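Local coordinates for protein TatD-related deoxyribonuclease (Thermotoga maritima, PDB 1J6O) that probably acts as a metal-dependent deoxyribonuclease, hydrolysing ester bonds in DNA, at residues L58-S61 with R66-C69. Residues are numbered along the deposited sequence; the frame is centred on the assembly and turned at random.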
loop_
_atom_site.group_PDB
_atom_site.type_symbol
_atom_site.label_atom_id
_atom_site.label_comp_id
_atom_site.label_asym_id
_atom_site.label_seq_id
_atom_site.Cartn_x
_atom_site.Cartn_y
_atom_site.Cartn_z
ATOM N N LEU A 58 4.823 9.022 10.635
ATOM C CA LEU A 58 6.230 8.834 10.988
ATOM C C LEU A 58 6.440 8.756 12.493
ATOM O O LEU A 58 7.190 7.906 12.992
ATOM C CB LEU A 58 7.084 9.967 10.414
ATOM C CG LEU A 58 8.594 9.955 10.726
ATOM C CD1 LEU A 58 9.231 8.612 10.321
ATOM C CD2 LEU A 58 9.243 11.119 10.001
ATOM N N ASP A 59 5.784 9.635 13.218
ATOM C CA ASP A 59 5.925 9.637 14.661
ATOM C C ASP A 59 5.463 8.334 15.250
ATOM O O ASP A 59 6.083 7.804 16.176
ATOM C CB ASP A 59 5.182 10.819 15.276
ATOM C CG ASP A 59 5.955 12.117 15.106
ATOM O OD1 ASP A 59 7.116 12.034 14.663
ATOM O OD2 ASP A 59 5.422 13.202 15.409
ATOM N N LEU A 60 4.391 7.782 14.698
ATOM C CA LEU A 60 3.900 6.512 15.232
ATOM C C LEU A 60 4.854 5.360 14.892
ATOM O O LEU A 60 5.101 4.490 15.733
ATOM C CB LEU A 60 2.527 6.211 14.661
ATOM C CG LEU A 60 1.875 4.887 15.073
ATOM C CD1 LEU A 60 1.727 4.830 16.601
ATOM C CD2 LEU A 60 0.510 4.793 14.378
ATOM N N SER A 61 5.390 5.348 13.673
ATOM C CA SER A 61 6.303 4.278 13.262
ATOM C C SER A 61 7.514 4.253 14.164
ATOM O O SER A 61 8.077 3.193 14.433
ATOM C CB SER A 61 6.764 4.452 11.814
ATOM O OG SER A 61 7.695 5.503 11.720
ATOM N N ARG A 66 8.008 -2.872 14.623
ATOM C CA ARG A 66 7.260 -3.517 13.537
ATOM C C ARG A 66 6.516 -2.601 12.586
ATOM O O ARG A 66 5.813 -3.074 11.669
ATOM C CB ARG A 66 6.279 -4.531 14.114
ATOM C CG ARG A 66 7.011 -5.670 14.817
ATOM C CD ARG A 66 6.053 -6.736 15.287
ATOM N NE ARG A 66 6.818 -7.798 15.947
ATOM C CZ ARG A 66 6.750 -9.085 15.632
ATOM N NH1 ARG A 66 5.940 -9.509 14.662
ATOM N NH2 ARG A 66 7.533 -9.953 16.263
ATOM N N ILE A 67 6.688 -1.296 12.779
ATOM C CA ILE A 67 6.020 -0.340 11.909
ATOM C C ILE A 67 7.041 0.503 11.138
ATOM O O ILE A 67 7.986 1.039 11.735
ATOM C CB ILE A 67 5.134 0.618 12.723
ATOM C CG1 ILE A 67 4.054 -0.183 13.486
ATOM C CG2 ILE A 67 4.438 1.596 11.785
ATOM C CD1 ILE A 67 3.255 0.704 14.444
ATOM N N PHE A 68 6.873 0.557 9.818
ATOM C CA PHE A 68 7.745 1.340 8.948
ATOM C C PHE A 68 6.782 2.368 8.382
ATOM O O PHE A 68 5.555 2.186 8.457
ATOM C CB PHE A 68 8.404 0.484 7.871
ATOM C CG PHE A 68 9.356 -0.503 8.456
ATOM C CD1 PHE A 68 8.902 -1.747 8.901
ATOM C CD2 PHE A 68 10.680 -0.140 8.680
ATOM C CE1 PHE A 68 9.764 -2.633 9.575
ATOM C CE2 PHE A 68 11.557 -1.010 9.351
ATOM C CZ PHE A 68 11.091 -2.256 9.795
ATOM N N CYS A 69 7.326 3.404 7.760
ATOM C CA CYS A 69 6.510 4.479 7.221
ATOM C C CYS A 69 6.621 4.847 5.733
ATOM O O CYS A 69 7.663 4.640 5.120
ATOM C CB CYS A 69 6.902 5.719 8.059
ATOM S SG CYS A 69 6.069 7.288 7.783
#
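Ser61 lies against the strand between Ile67 and Cys69, small enough to let the last turn of its helix come close. Its CB rests 3.7 Å from Ile67 CG2, the branch that stands anti to the backbone N. Beta-branching suits the buried Ile67, since its other arm reaches Leu60 at the same time, with CD1 4.4 Å from Leu60 CG in a purely apolar contact. At Leu58, one turn earlier in the helix, CA lies 3.6 Å from Cys69 SG, a slim thiol that meets helix backbone without forcing the two elements apart. Ser61 OG is turned back into its own helix and bonds to Leu58 O at 2.8 Å, approaching 22° out of the carbonyl plane. That bond gives a buried hydroxyl a partner without drawing on the strand. Replaced by an alanine, the residue would keep its CB contact but would probably leave a gap beside Cys69 and Leu58 O without its hydroxyl donor. No hydrogen bond crosses directly; instead Lys97 NZ joins Ser61 O and Ile67 O, two acceptors that cannot bond each other. Helix 51-61 thus packs over strand 67-71 within a beta-alpha-beta unit of the TIM-type barrel, with Ile33 of helix 29-34 against Leu60 and Ile67, and Val98 of strand 98-107 against Leu58.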